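Local coordinates for protein Pab-dependent poly(a)-specific ribonuclease subunit PAN2 (Neurospora crassa, PDB 4CZW) that probably shortens the poly(A) tails of mRNA as the catalytic subunit of the Pan2-Pan3 deadenylase, here as its ubiquitin-protease-like and exoribonuclease domains, at residues Leu159-Phe164 with Gln168-Leu173; Asn206-Pro211 with Lys280-Pro285; Tyr591-Asp596 with Ala608-Lys613. One frame throughout, in Å; residues are numbered along the deposited sequence.

Contact 1: residues Leu159-Phe164 with Gln168-Leu173; sequences LERTLF and QPPNPL
Arg161 swings its CG opposite the backbone N (chi1 -172°), which starts the side chain out from the helix toward Pro169 and Pro170; a bend at chi3 (64°) then turns the guanidinium end away from those two residues. What meets the 168-173 segment is therefore the aliphatic part. CB of Arg161 lies 3.8 Å from CD of Pro170, and the two side chains cross at about a right angle. Farther out, CD of Arg161 comes to 3.8 Å from CA of Pro169, while CG of Arg161 passes 3.9 Å from the backbone O of Gln168. No hydrogen bond joins the two segments. The charged end works elsewhere, in a salt bridge with Glu158 and a weak hydrogen bond to the backbone O of Asn167. Pro170 also touches Leu175, and the contact joins helix 158-163 to the loop leading into helix 172-180 of the ubiquitin-protease-like domain. With an alanine here, Pro169 would probably lose its cover, Pro170 would keep only the CB touch, and Glu158 would be left without its salt-bridge mate. The contact at the surface divides in two: methylenes lie against the prolines, while the guanidinium is probably balanced mainly by Glu158 of its own helix.

Contact 2: residues Asn206-Pro211 with Lys280-Pro285; sequences NKLCYP and KLWSTP
The hydroxyl of Tyr210 is gripped twice. NE1 of Trp282 donates to OH of Tyr210 at 2.6 Å, and the same hydroxyl is hydrogen-bonded to the backbone O of Thr271. The indole bond is almost straight, with an N-H...O angle of 176°, and the oxygen lies practically in the plane of the indole. Accepting from the indole N-H and donating to the carbonyl, the hydroxyl is probably held in one rotation.

The two rings meet rim to rim, neither lying over the other's face: the phenol and the five-membered ring have centroids 5.8 Å apart and planes at 75°. Tyr210 gets there with CG beside its backbone N (chi1 -53°), which sends the phenol across to the helix. A leucine touches each ring. CD1 of Leu208 comes in at the indole edge, in its plane, 3.7 Å from CZ2 of Trp282, and CD2 of Leu281 stands 3.7 Å from CD1 of Tyr210, approaching that ring obliquely.

After Trp282, Thr284 OG1 bonds to the backbone O of Leu281 at 3.0 Å, and Thr284 N reaches that oxygen from the same face of its plane. Trp282 is further packed by Trp287, edge-to-face, and by Met386 and Pro387 of strand 385-394, while Val230 of helix 227-235 touches both Leu208 and Tyr210.

Within the USP-like domain, strand 206-207 runs parallel to 266-270 in the mixed sheet, and helix 276-282 follows that second strand; the tyrosine-tryptophan pair ties the chain leaving one strand to the helix that follows its neighbour.

Contact 3: residues Tyr591-Asp596 with Ala608-Lys613; sequences YLLKED and AQTALK
Leu593 packs its methyl groups on Lys613 of helix 604-623, the apolar part of the contact. With CG beside the backbone N (chi1 -59°), the branch is carried toward that helix, where CD1 of Leu593 packs 3.7 Å from CB of Lys613, with CD2 of Leu593 at 4.1 Å from the same CB. CD1 of Leu593 also lies 4.1 Å from the backbone O of Thr610, with CG2 of Thr610 farther at 4.4 Å. Leu614 and Lys617 continue the surface that receives this leucine.

The charged contact lies to one side of it. Glu595 and Lys613 both run extended beyond CG and cross at about a right angle, meeting in a salt bridge of 3.5 Å between OE2 of Glu595 and NZ of Lys613. OE1 of Glu595 stays farther off, at 4.2 Å from NZ of Lys613. Glu595 is tied back to Ala589 by a backbone hydrogen bond.

The hydroxyl of Thr610 bonds to the backbone O of Glu606 in its own helix. The contact joins the chain after helix 585-592 to helix 604-623 of the exonuclease domain, where Thr610 lies close to Asp607, probably a ligand of the catalytic metal. Lys613 serves twice, its CB against Leu593 and its ammonium at Glu595. The exposed lysine probably adds a modest electrostatic tie to what is mainly an apolar contact.

The three contacts follow one another along the chain without touching. Contacts 1 and 2 both belong to the ubiquitin-protease-like domain, which is predicted to be catalytically inactive and to serve as a scaffold; their centres are 34 Å apart and their nearest atoms about 15 Å. Contact 3 lies in the exonuclease domain, its centre 53 Å from that of contact 1 and 65 Å from that of contact 2, on the opposite side of the chain's centre from the latter. It alone is near the nuclease site: the side chain of Thr610 is about 5 Å from that of Asp607 and about 8 Å from that of Asp445, both probably ligands of the catalytic metals.

Contact 1: residues Leu159-Phe164 with Gln168-Leu173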
loop_
_atom_site.group_PDB
_atom_site.type_symbol
_atom_site.label_atom_id
_atom_site.label_comp_id
_atom_site.label_asym_id
_atom_site.label_seq_id
_atom_site.Cartn_x
_atom_site.Cartn_y
_atom_site.Cartn_z
ATOM N N LEU A 159 -0.797 -1.726 -20.605
ATOM C CA LEU A 159 -1.128 -0.336 -20.310
ATOM C C LEU A 159 0.005 0.584 -20.744
ATOM O O LEU A 159 -0.217 1.581 -21.431
ATOM C CB LEU A 159 -1.417 -0.159 -18.814
ATOM C CG LEU A 159 -2.010 1.161 -18.305
ATOM C CD1 LEU A 159 -2.749 0.917 -17.006
ATOM C CD2 LEU A 159 -0.948 2.231 -18.092
ATOM N N GLU A 160 1.221 0.240 -20.334
ATOM C CA GLU A 160 2.392 1.055 -20.628
ATOM C C GLU A 160 2.714 1.057 -22.119
ATOM O O GLU A 160 3.159 2.068 -22.664
ATOM C CB GLU A 160 3.599 0.558 -19.832
ATOM C CG GLU A 160 3.425 0.589 -18.317
ATOM C CD GLU A 160 2.734 -0.649 -17.773
ATOM O OE1 GLU A 160 2.065 -1.357 -18.555
ATOM O OE2 GLU A 160 2.865 -0.918 -16.560
ATOM N N ARG A 161 2.489 -0.079 -22.772
ATOM C CA ARG A 161 2.729 -0.201 -24.205
ATOM C C ARG A 161 1.800 0.725 -24.983
ATOM O O ARG A 161 2.218 1.388 -25.932
ATOM C CB ARG A 161 2.536 -1.647 -24.665
ATOM C CG ARG A 161 2.945 -1.897 -26.106
ATOM C CD ARG A 161 2.423 -3.233 -26.607
ATOM N NE ARG A 161 0.964 -3.259 -26.648
ATOM C CZ ARG A 161 0.238 -2.820 -27.671
ATOM N NH1 ARG A 161 0.834 -2.318 -28.743
ATOM N NH2 ARG A 161 -1.086 -2.882 -27.622
ATOM N N THR A 162 0.538 0.763 -24.569
ATOM C CA THR A 162 -0.450 1.642 -25.184
ATOM C C THR A 162 -0.137 3.102 -24.872
ATOM O O THR A 162 -0.226 3.967 -25.743
ATOM C CB THR A 162 -1.875 1.308 -24.701
ATOM O OG1 THR A 162 -2.192 -0.048 -25.041
ATOM C CG2 THR A 162 -2.895 2.238 -25.342
ATOM N N LEU A 163 0.236 3.362 -23.622
ATOM C CA LEU A 163 0.576 4.708 -23.174
ATOM C C LEU A 163 1.752 5.284 -23.956
ATOM O O LEU A 163 1.692 6.412 -24.447
ATOM C CB LEU A 163 0.900 4.706 -21.679
ATOM C CG LEU A 163 1.437 6.014 -21.094
ATOM C CD1 LEU A 163 0.394 7.115 -21.185
ATOM C CD2 LEU A 163 1.889 5.814 -19.656
ATOM N N PHE A 164 2.819 4.500 -24.073
ATOM C CA PHE A 164 4.024 4.943 -24.762
ATOM C C PHE A 164 3.937 4.682 -26.263
ATOM O O PHE A 164 4.907 4.889 -26.995
ATOM C CB PHE A 164 5.253 4.254 -24.168
ATOM C CG PHE A 164 5.474 4.561 -22.715
ATOM C CD1 PHE A 164 5.182 5.818 -22.207
ATOM C CD2 PHE A 164 5.960 3.593 -21.852
ATOM C CE1 PHE A 164 5.380 6.105 -20.869
ATOM C CE2 PHE A 164 6.158 3.874 -20.512
ATOM C CZ PHE A 164 5.868 5.132 -20.020
ATOM N N GLN A 168 5.575 -3.325 -30.236
ATOM C CA GLN A 168 5.859 -4.590 -29.572
ATOM C C GLN A 168 5.872 -4.395 -28.057
ATOM O O GLN A 168 6.211 -3.314 -27.576
ATOM C CB GLN A 168 7.196 -5.156 -30.052
ATOM C CG GLN A 168 7.268 -5.386 -31.554
ATOM C CD GLN A 168 8.643 -5.830 -32.010
ATOM O OE1 GLN A 168 9.581 -5.901 -31.216
ATOM N NE2 GLN A 168 8.770 -6.134 -33.297
ATOM N N PRO A 169 5.496 -5.439 -27.302
ATOM C CA PRO A 169 5.504 -5.351 -25.837
ATOM C C PRO A 169 6.906 -5.114 -25.280
ATOM O O PRO A 169 7.828 -5.865 -25.604
ATOM C CB PRO A 169 4.961 -6.716 -25.396
ATOM C CG PRO A 169 5.203 -7.619 -26.560
ATOM C CD PRO A 169 5.033 -6.757 -27.771
ATOM N N PRO A 170 7.064 -4.075 -24.448
ATOM C CA PRO A 170 8.363 -3.707 -23.875
ATOM C C PRO A 170 8.822 -4.673 -22.789
ATOM O O PRO A 170 7.994 -5.332 -22.161
ATOM C CB PRO A 170 8.099 -2.320 -23.286
ATOM C CG PRO A 170 6.654 -2.349 -22.929
ATOM C CD PRO A 170 5.989 -3.173 -23.999
ATOM N N ASN A 171 10.132 -4.752 -22.576
ATOM C CA ASN A 171 10.682 -5.574 -21.506
ATOM C C ASN A 171 10.750 -4.776 -20.205
ATOM O O ASN A 171 10.960 -3.563 -20.235
ATOM C CB ASN A 171 12.066 -6.105 -21.890
ATOM C CG ASN A 171 13.110 -5.010 -21.968
ATOM O OD1 ASN A 171 13.794 -4.720 -20.986
ATOM N ND2 ASN A 171 13.240 -4.398 -23.138
ATOM N N PRO A 172 10.559 -5.456 -19.061
ATOM C CA PRO A 172 10.496 -4.835 -17.730
ATOM C C PRO A 172 11.632 -3.859 -17.418
ATOM O O PRO A 172 11.374 -2.818 -16.815
ATOM C CB PRO A 172 10.559 -6.040 -16.790
ATOM C CG PRO A 172 9.910 -7.128 -17.560
ATOM C CD PRO A 172 10.310 -6.908 -18.994
ATOM N N LEU A 173 12.858 -4.187 -17.820
ATOM C CA LEU A 173 14.014 -3.353 -17.500
ATOM C C LEU A 173 13.893 -1.964 -18.120
ATOM O O LEU A 173 14.097 -0.954 -17.446
ATOM C CB LEU A 173 15.309 -4.031 -17.966
ATOM C CG LEU A 173 16.634 -3.474 -17.434
ATOM C CD1 LEU A 173 17.648 -4.595 -17.271
ATOM C CD2 LEU A 173 17.195 -2.388 -18.345
#

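Contact 2: residues Asn206-Pro211 with Lys280-Pro285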
loop_
_atom_site.group_PDB
_atom_site.type_symbol
_atom_site.label_atom_id
_atom_site.label_comp_id
_atom_site.label_asym_id
_atom_site.label_seq_id
_atom_site.Cartn_x
_atom_site.Cartn_y
_atom_site.Cartn_z
ATOM N N ASN A 206 13.712 13.140 -7.625
ATOM C CA ASN A 206 14.422 14.407 -7.756
ATOM C C ASN A 206 14.173 15.349 -6.583
ATOM O O ASN A 206 13.181 15.218 -5.865
ATOM C CB ASN A 206 14.036 15.096 -9.063
ATOM C CG ASN A 206 14.614 14.402 -10.279
ATOM O OD1 ASN A 206 13.953 13.581 -10.915
ATOM N ND2 ASN A 206 15.859 14.727 -10.606
ATOM N N LYS A 207 15.086 16.296 -6.394
ATOM C CA LYS A 207 14.979 17.270 -5.313
ATOM C C LYS A 207 14.879 18.687 -5.865
ATOM O O LYS A 207 15.610 19.053 -6.784
ATOM C CB LYS A 207 16.179 17.162 -4.371
ATOM C CG LYS A 207 16.394 15.781 -3.777
ATOM C CD LYS A 207 17.621 15.759 -2.879
ATOM C CE LYS A 207 17.868 14.374 -2.305
ATOM N NZ LYS A 207 19.072 14.346 -1.429
ATOM N N LEU A 208 13.974 19.480 -5.303
ATOM C CA LEU A 208 13.807 20.865 -5.727
ATOM C C LEU A 208 15.010 21.706 -5.313
ATOM O O LEU A 208 15.703 21.382 -4.348
ATOM C CB LEU A 208 12.522 21.458 -5.147
ATOM C CG LEU A 208 11.207 20.822 -5.603
ATOM C CD1 LEU A 208 10.017 21.614 -5.083
ATOM C CD2 LEU A 208 11.159 20.705 -7.119
ATOM N N CYS A 209 15.255 22.785 -6.049
ATOM C CA CYS A 209 16.386 23.664 -5.770
ATOM C C CYS A 209 15.963 25.130 -5.817
ATOM O O CYS A 209 15.293 25.562 -6.754
ATOM C CB CYS A 209 17.520 23.405 -6.763
ATOM S SG CYS A 209 19.023 24.357 -6.446
ATOM N N TYR A 210 16.363 25.891 -4.803
ATOM C CA TYR A 210 15.959 27.288 -4.686
ATOM C C TYR A 210 17.142 28.240 -4.839
ATOM O O TYR A 210 18.257 27.921 -4.426
ATOM C CB TYR A 210 15.265 27.526 -3.341
ATOM C CG TYR A 210 14.130 26.567 -3.065
ATOM C CD1 TYR A 210 12.858 26.801 -3.574
ATOM C CD2 TYR A 210 14.329 25.427 -2.299
ATOM C CE1 TYR A 210 11.817 25.926 -3.325
ATOM C CE2 TYR A 210 13.295 24.547 -2.045
ATOM C CZ TYR A 210 12.041 24.801 -2.560
ATOM O OH TYR A 210 11.009 23.926 -2.309
ATOM N N PRO A 211 16.901 29.416 -5.439
ATOM C CA PRO A 211 17.944 30.431 -5.634
ATOM C C PRO A 211 18.286 31.182 -4.349
ATOM O O PRO A 211 17.813 30.806 -3.274
ATOM C CB PRO A 211 17.320 31.375 -6.661
ATOM C CG PRO A 211 15.857 31.267 -6.410
ATOM C CD PRO A 211 15.616 29.832 -6.031
ATOM N N LYS A 280 8.237 31.035 2.999
ATOM C CA LYS A 280 7.585 32.238 2.496
ATOM C C LYS A 280 7.245 32.077 1.019
ATOM O O LYS A 280 6.192 32.521 0.560
ATOM C CB LYS A 280 8.472 33.467 2.701
ATOM C CG LYS A 280 8.751 33.808 4.155
ATOM C CD LYS A 280 9.512 35.118 4.270
ATOM C CE LYS A 280 9.805 35.469 5.719
ATOM N NZ LYS A 280 10.510 36.776 5.833
ATOM N N LEU A 281 8.146 31.434 0.283
ATOM C CA LEU A 281 7.952 31.195 -1.142
ATOM C C LEU A 281 6.785 30.245 -1.394
ATOM O O LEU A 281 5.935 30.502 -2.246
ATOM C CB LEU A 281 9.231 30.634 -1.766
ATOM C CG LEU A 281 9.218 30.418 -3.281
ATOM C CD1 LEU A 281 9.107 31.748 -4.009
ATOM C CD2 LEU A 281 10.456 29.657 -3.732
ATOM N N TRP A 282 6.750 29.147 -0.645
ATOM C CA TRP A 282 5.711 28.135 -0.809
ATOM C C TRP A 282 4.347 28.609 -0.318
ATOM O O TRP A 282 3.315 28.074 -0.722
ATOM C CB TRP A 282 6.100 26.851 -0.076
ATOM C CG TRP A 282 6.856 25.880 -0.924
ATOM C CD1 TRP A 282 8.204 25.675 -0.935
ATOM C CD2 TRP A 282 6.304 24.979 -1.890
ATOM N NE1 TRP A 282 8.526 24.698 -1.847
ATOM C CE2 TRP A 282 7.376 24.256 -2.447
ATOM C CE3 TRP A 282 5.006 24.715 -2.338
ATOM C CZ2 TRP A 282 7.192 23.284 -3.428
ATOM C CZ3 TRP A 282 4.825 23.750 -3.310
ATOM C CH2 TRP A 282 5.910 23.047 -3.845
ATOM N N SER A 283 4.345 29.612 0.554
ATOM C CA SER A 283 3.101 30.132 1.111
ATOM C C SER A 283 2.376 31.035 0.119
ATOM O O SER A 283 1.235 31.435 0.353
ATOM C CB SER A 283 3.371 30.892 2.408
ATOM O OG SER A 283 4.123 32.068 2.166
ATOM N N THR A 284 3.047 31.357 -0.982
ATOM C CA THR A 284 2.454 32.174 -2.036
ATOM C C THR A 284 1.243 31.469 -2.637
ATOM O O THR A 284 1.351 30.333 -3.101
ATOM C CB THR A 284 3.473 32.482 -3.150
ATOM O OG1 THR A 284 4.621 33.126 -2.585
ATOM C CG2 THR A 284 2.856 33.386 -4.206
ATOM N N PRO A 285 0.082 32.138 -2.621
ATOM C CA PRO A 285 -1.162 31.556 -3.137
ATOM C C PRO A 285 -1.089 31.222 -4.625
ATOM O O PRO A 285 -0.776 32.090 -5.440
ATOM C CB PRO A 285 -2.200 32.656 -2.875
ATOM C CG PRO A 285 -1.406 33.914 -2.746
ATOM C CD PRO A 285 -0.120 33.503 -2.105
#

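Contact 3: residues Tyr591-Asp596 with Ala608-Lys613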
loop_
_atom_site.group_PDB
_atom_site.type_symbol
_atom_site.label_atom_id
_atom_site.label_comp_id
_atom_site.label_asym_id
_atom_site.label_seq_id
_atom_site.Cartn_x
_atom_site.Cartn_y
_atom_site.Cartn_z
ATOM N N TYR A 591 -25.866 -25.900 20.663
ATOM C CA TYR A 591 -27.320 -25.826 20.589
ATOM C C TYR A 591 -27.869 -26.344 19.262
ATOM O O TYR A 591 -28.971 -26.890 19.213
ATOM C CB TYR A 591 -27.784 -24.385 20.816
ATOM C CG TYR A 591 -29.283 -24.240 20.959
ATOM C CD1 TYR A 591 -29.917 -24.553 22.153
ATOM C CD2 TYR A 591 -30.062 -23.786 19.903
ATOM C CE1 TYR A 591 -31.286 -24.422 22.291
ATOM C CE2 TYR A 591 -31.431 -23.651 20.031
ATOM C CZ TYR A 591 -32.037 -23.971 21.228
ATOM O OH TYR A 591 -33.399 -23.840 21.365
ATOM N N LEU A 592 -27.102 -26.175 18.191
ATOM C CA LEU A 592 -27.570 -26.551 16.861
ATOM C C LEU A 592 -26.962 -27.865 16.376
ATOM O O LEU A 592 -27.553 -28.560 15.550
ATOM C CB LEU A 592 -27.263 -25.439 15.857
ATOM C CG LEU A 592 -27.833 -24.055 16.177
ATOM C CD1 LEU A 592 -27.436 -23.052 15.107
ATOM C CD2 LEU A 592 -29.346 -24.113 16.328
ATOM N N LEU A 593 -25.785 -28.204 16.891
ATOM C CA LEU A 593 -25.094 -29.417 16.464
ATOM C C LEU A 593 -24.959 -30.427 17.599
ATOM O O LEU A 593 -24.525 -31.558 17.377
ATOM C CB LEU A 593 -23.708 -29.079 15.910
ATOM C CG LEU A 593 -23.640 -28.127 14.715
ATOM C CD1 LEU A 593 -22.195 -27.766 14.403
ATOM C CD2 LEU A 593 -24.311 -28.745 13.500
ATOM N N LYS A 594 -25.336 -30.010 18.806
ATOM C CA LYS A 594 -25.168 -30.823 20.010
ATOM C C LYS A 594 -23.725 -31.292 20.175
ATOM O O LYS A 594 -23.473 -32.462 20.462
ATOM C CB LYS A 594 -26.110 -32.033 19.990
ATOM C CG LYS A 594 -27.545 -31.724 20.376
ATOM C CD LYS A 594 -28.486 -31.881 19.194
ATOM C CE LYS A 594 -29.939 -31.823 19.636
ATOM N NZ LYS A 594 -30.878 -31.900 18.482
ATOM N N GLU A 595 -22.782 -30.373 19.994
ATOM C CA GLU A 595 -21.364 -30.701 20.096
ATOM C C GLU A 595 -20.650 -29.842 21.133
ATOM O O GLU A 595 -20.977 -28.670 21.318
ATOM C CB GLU A 595 -20.677 -30.538 18.738
ATOM C CG GLU A 595 -21.214 -31.442 17.642
ATOM C CD GLU A 595 -20.442 -31.300 16.345
ATOM O OE1 GLU A 595 -19.350 -30.691 16.366
ATOM O OE2 GLU A 595 -20.925 -31.792 15.305
ATOM N N ASP A 596 -19.671 -30.436 21.808
ATOM C CA ASP A 596 -18.800 -29.689 22.706
ATOM C C ASP A 596 -17.450 -29.490 22.030
ATOM O O ASP A 596 -16.639 -30.413 21.954
ATOM C CB ASP A 596 -18.638 -30.416 24.041
ATOM C CG ASP A 596 -17.905 -29.580 25.073
ATOM O OD1 ASP A 596 -17.781 -28.354 24.871
ATOM O OD2 ASP A 596 -17.464 -30.150 26.093
ATOM N N ALA A 608 -13.185 -24.153 11.732
ATOM C CA ALA A 608 -13.610 -23.835 10.374
ATOM C C ALA A 608 -14.700 -24.801 9.929
ATOM O O ALA A 608 -15.691 -24.399 9.319
ATOM C CB ALA A 608 -12.431 -23.881 9.418
ATOM N N GLN A 609 -14.504 -26.079 10.240
ATOM C CA GLN A 609 -15.487 -27.112 9.936
ATOM C C GLN A 609 -16.775 -26.890 10.719
ATOM O O GLN A 609 -17.868 -27.150 10.218
ATOM C CB GLN A 609 -14.919 -28.498 10.242
ATOM C CG GLN A 609 -13.792 -28.930 9.320
ATOM C CD GLN A 609 -13.073 -30.167 9.823
ATOM O OE1 GLN A 609 -12.990 -30.403 11.028
ATOM N NE2 GLN A 609 -12.550 -30.963 8.899
ATOM N N THR A 610 -16.635 -26.409 11.951
ATOM C CA THR A 610 -17.782 -26.127 12.808
ATOM C C THR A 610 -18.665 -25.041 12.203
ATOM O O THR A 610 -19.886 -25.187 12.131
ATOM C CB THR A 610 -17.340 -25.689 14.217
ATOM O OG1 THR A 610 -16.585 -26.741 14.833
ATOM C CG2 THR A 610 -18.548 -25.365 15.082
ATOM N N ALA A 611 -18.035 -23.953 11.769
ATOM C CA ALA A 611 -18.750 -22.842 11.149
ATOM C C ALA A 611 -19.445 -23.287 9.868
ATOM O O ALA A 611 -20.552 -22.843 9.566
ATOM C CB ALA A 611 -17.796 -21.693 10.864
ATOM N N LEU A 612 -18.787 -24.169 9.120
ATOM C CA LEU A 612 -19.356 -24.704 7.891
ATOM C C LEU A 612 -20.591 -25.547 8.194
ATOM O O LEU A 612 -21.595 -25.469 7.485
ATOM C CB LEU A 612 -18.320 -25.533 7.132
ATOM C CG LEU A 612 -18.786 -26.133 5.804
ATOM C CD1 LEU A 612 -19.227 -25.035 4.848
ATOM C CD2 LEU A 612 -17.694 -26.988 5.178
ATOM N N LYS A 613 -20.508 -26.350 9.250
ATOM C CA LYS A 613 -21.640 -27.156 9.694
ATOM C C LYS A 613 -22.802 -26.268 10.122
ATOM O O LYS A 613 -23.962 -26.561 9.831
ATOM C CB LYS A 613 -21.234 -28.072 10.851
ATOM C CG LYS A 613 -20.323 -29.224 10.459
ATOM C CD LYS A 613 -19.974 -30.070 11.673
ATOM C CE LYS A 613 -19.182 -31.305 11.280
ATOM N NZ LYS A 613 -18.848 -32.144 12.465
#